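Side-chain contact in probable methyltransferase (Bordetella pertussis, PDB 3KTY), which probably transfers methyl groups from S-adenosylmethionine to RNA, as a member of the TrmH family, this chain being its SPOUT-type methyltransferase domain: residues Val11-Thr16 and Gln159-Ala164. Numbering follows the deposited sequence.
Sequences VRFIMT and QALQLA
Leu161 of helix 157-172 pushes its two methyl groups against strand 11-16, which lies between strands 39-42 and 121-125 in the parallel sheet, and each methyl meets a different residue. The tight part is CD2 against the ring of Phe13: Leu161 CD2 lies 3.5 Å from Phe13 CD1 and 4.2 Å from Phe13 CB, so the methyl lies against the ortho carbon, on the side toward CB. The two side chains approach at a slant. Phe13 has its ring beside the backbone N and anti to the carbonyl carbon (chi1 -56°), which brings CD1 to the leucine methyl. The looser part is Leu161 CD1, 4.3 Å from CG of Met15, a selenomethionine; the contact is made at the methylene next to the selenium, not the selenium itself. One turn along, Ala164 directs its methyl toward the strand, but Ala164 CB stays 4.6 Å from Phe13 CE1. Around this pair, Ile123 and Leu125 of strand 121-125, Phe36, edge-to-face with Phe13, and Ala165 and Leu168 further along the helix continue the apolar layer. Gln159 OE1 is hydrogen-bonded to Arg29 NH1 of the second subunit, toward which the opposite face of the helix turns. Strand and helix, 143 residues apart, close one side of the alpha-beta-alpha sandwich through carbon contacts. With no polar pair across it, the joint rests on shape and burial of apolar surface.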
ATOM      1  N   VAL A  11     -13.049   2.200 -13.179  1.00 28.38           N
ATOM      2  CA  VAL A  11     -12.025   2.989 -12.539  1.00 22.16           C
ATOM      3  C   VAL A  11     -10.738   2.976 -13.353  1.00 26.30           C
ATOM      4  O   VAL A  11     -10.275   1.912 -13.776  1.00 30.14           O
ATOM      5  CB  VAL A  11     -11.739   2.472 -11.066  1.00 34.96           C
ATOM      6  CG1 VAL A  11     -10.550   3.187 -10.488  1.00 26.58           C
ATOM      7  CG2 VAL A  11     -12.998   2.666 -10.152  1.00 35.92           C
ATOM      8  N   ARG A  12     -10.119   4.139 -13.502  1.00 25.56           N
ATOM      9  CA  ARG A  12      -8.866   4.249 -14.269  1.00 27.74           C
ATOM     10  C   ARG A  12      -7.785   4.926 -13.513  1.00 28.62           C
ATOM     11  O   ARG A  12      -8.055   5.912 -12.828  1.00 36.83           O
ATOM     12  CB  ARG A  12      -9.091   5.101 -15.509  1.00 31.36           C
ATOM     13  CG  ARG A  12      -9.705   4.299 -16.553  1.00 49.08           C
ATOM     14  CD  ARG A  12     -10.877   4.996 -17.038  1.00 55.12           C
ATOM     15  NE  ARG A  12     -10.549   5.560 -18.308  1.00 54.34           N
ATOM     16  CZ  ARG A  12     -11.139   5.228 -19.441  1.00 48.82           C
ATOM     17  NH1 ARG A  12     -12.113   4.333 -19.482  1.00 50.41           N
ATOM     18  NH2 ARG A  12     -10.730   5.807 -20.525  1.00 39.59           N
ATOM     19  N   PHE A  13      -6.549   4.452 -13.690  1.00 34.89           N
ATOM     20  CA  PHE A  13      -5.375   5.071 -13.050  1.00 29.21           C
ATOM     21  C   PHE A  13      -4.446   5.665 -14.087  1.00 31.49           C
ATOM     22  O   PHE A  13      -3.916   4.974 -14.952  1.00 31.51           O
ATOM     23  CB  PHE A  13      -4.613   4.057 -12.183  1.00 30.08           C
ATOM     24  CG  PHE A  13      -5.473   3.406 -11.127  1.00 31.01           C
ATOM     25  CD1 PHE A  13      -5.433   3.839  -9.819  1.00 29.94           C
ATOM     26  CD2 PHE A  13      -6.359   2.407 -11.467  1.00 32.30           C
ATOM     27  CE1 PHE A  13      -6.243   3.263  -8.848  1.00 27.89           C
ATOM     28  CE2 PHE A  13      -7.155   1.820 -10.517  1.00 34.86           C
ATOM     29  CZ  PHE A  13      -7.106   2.247  -9.214  1.00 31.80           C
ATOM     30  N   ILE A  14      -4.243   6.962 -13.960  1.00 27.11           N
ATOM     31  CA  ILE A  14      -3.496   7.737 -14.910  1.00 24.63           C
ATOM     32  C   ILE A  14      -2.166   8.240 -14.372  1.00 29.17           C
ATOM     33  O   ILE A  14      -2.124   9.056 -13.460  1.00 29.56           O
ATOM     34  CB  ILE A  14      -4.345   8.908 -15.430  1.00 22.68           C
ATOM     35  CG1 ILE A  14      -5.671   8.337 -15.932  1.00 18.10           C
ATOM     36  CG2 ILE A  14      -3.580   9.655 -16.570  1.00 20.72           C
ATOM     37  CD1 ILE A  14      -6.610   9.364 -16.538  1.00 24.63           C
HETATM   38  N   MSE A  15      -1.079   7.750 -14.962  1.00 24.57           N
HETATM   39  CA  MSE A  15       0.249   8.229 -14.605  1.00 32.16           C
HETATM   40  C   MSE A  15       0.757   9.276 -15.587  1.00 36.74           C
HETATM   41  O   MSE A  15       0.901   8.993 -16.775  1.00 30.71           O
HETATM   42  CB  MSE A  15       1.233   7.062 -14.628  1.00 33.27           C
HETATM   43  CG  MSE A  15       1.025   6.006 -13.547  1.00 36.22           C
HETATM   44 SE   MSE A  15       2.191   4.501 -13.986  0.58 48.12          SE
HETATM   45  CE  MSE A  15       3.908   5.144 -13.219  1.00 33.80           C
ATOM     46  N   THR A  16       1.047  10.473 -15.109  1.00 40.70           N
ATOM     47  CA  THR A  16       1.608  11.476 -16.005  1.00 42.01           C
ATOM     48  C   THR A  16       3.150  11.581 -16.022  1.00 45.69           C
ATOM     49  O   THR A  16       3.822  11.614 -14.987  1.00 45.58           O
ATOM     50  CB  THR A  16       1.026  12.869 -15.744  1.00 49.49           C
ATOM     51  OG1 THR A  16       1.516  13.352 -14.492  1.00 53.65           O
ATOM     52  CG2 THR A  16      -0.498  12.836 -15.752  1.00 42.19           C
ATOM     53  N   GLN A 159       3.686   3.046  -4.953  1.00 59.22           N
ATOM     54  CA  GLN A 159       3.198   2.874  -3.592  1.00 53.73           C
ATOM     55  C   GLN A 159       1.983   3.762  -3.367  1.00 48.01           C
ATOM     56  O   GLN A 159       0.932   3.282  -2.933  1.00 38.84           O
ATOM     57  CB  GLN A 159       4.318   3.157  -2.617  1.00 56.76           C
ATOM     58  CG  GLN A 159       5.428   2.101  -2.738  1.00 63.09           C
ATOM     59  CD  GLN A 159       6.791   2.579  -2.237  1.00 72.95           C
ATOM     60  OE1 GLN A 159       6.891   3.592  -1.522  1.00 79.66           O
ATOM     61  NE2 GLN A 159       7.851   1.845  -2.609  1.00 70.62           N
ATOM     62  N   ALA A 160       2.096   5.035  -3.751  1.00 40.59           N
ATOM     63  CA  ALA A 160       0.931   5.886  -3.824  1.00 39.50           C
ATOM     64  C   ALA A 160      -0.205   5.146  -4.533  1.00 35.63           C
ATOM     65  O   ALA A 160      -1.320   5.073  -4.017  1.00 32.96           O
ATOM     66  CB  ALA A 160       1.224   7.180  -4.516  1.00 37.21           C
ATOM     67  N   LEU A 161       0.099   4.551  -5.681  1.00 38.05           N
ATOM     68  CA  LEU A 161      -0.918   3.833  -6.450  1.00 40.87           C
ATOM     69  C   LEU A 161      -1.529   2.659  -5.692  1.00 41.47           C
ATOM     70  O   LEU A 161      -2.751   2.435  -5.730  1.00 37.22           O
ATOM     71  CB  LEU A 161      -0.358   3.327  -7.775  1.00 45.71           C
ATOM     72  CG  LEU A 161      -0.671   4.262  -8.913  1.00 59.96           C
ATOM     73  CD1 LEU A 161      -0.324   3.611 -10.233  1.00 69.14           C
ATOM     74  CD2 LEU A 161      -2.118   4.596  -8.862  1.00 63.18           C
ATOM     75  N   GLN A 162      -0.691   1.876  -5.036  1.00 37.58           N
ATOM     76  CA  GLN A 162      -1.238   0.750  -4.308  1.00 54.69           C
ATOM     77  C   GLN A 162      -2.214   1.233  -3.194  1.00 32.14           C
ATOM     78  O   GLN A 162      -3.324   0.691  -3.036  1.00 29.48           O
ATOM     79  CB  GLN A 162      -0.109  -0.109  -3.743  1.00 66.72           C
ATOM     80  CG  GLN A 162      -0.545  -1.517  -3.413  1.00 82.40           C
ATOM     81  CD  GLN A 162       0.583  -2.334  -2.817  1.00105.48           C
ATOM     82  OE1 GLN A 162       0.441  -3.539  -2.572  1.00109.17           O
ATOM     83  NE2 GLN A 162       1.726  -1.678  -2.583  1.00115.68           N
ATOM     84  N   LEU A 163      -1.800   2.253  -2.435  1.00 26.77           N
ATOM     85  CA  LEU A 163      -2.683   2.798  -1.425  1.00 32.27           C
ATOM     86  C   LEU A 163      -4.013   3.234  -2.068  1.00 26.33           C
ATOM     87  O   LEU A 163      -5.061   2.869  -1.591  1.00 30.76           O
ATOM     88  CB  LEU A 163      -2.026   3.940  -0.629  1.00 27.49           C
ATOM     89  CG  LEU A 163      -0.910   3.437   0.241  1.00 39.98           C
ATOM     90  CD1 LEU A 163      -0.460   4.509   1.179  1.00 51.17           C
ATOM     91  CD2 LEU A 163      -1.379   2.225   0.996  1.00 44.30           C
ATOM     92  N   ALA A 164      -3.960   4.025  -3.128  1.00 28.12           N
ATOM     93  CA  ALA A 164      -5.189   4.496  -3.785  1.00 30.76           C
ATOM     94  C   ALA A 164      -6.091   3.357  -4.245  1.00 23.73           C
ATOM     95  O   ALA A 164      -7.311   3.348  -4.040  1.00 29.52           O
ATOM     96  CB  ALA A 164      -4.836   5.346  -4.968  1.00 31.13           C
TER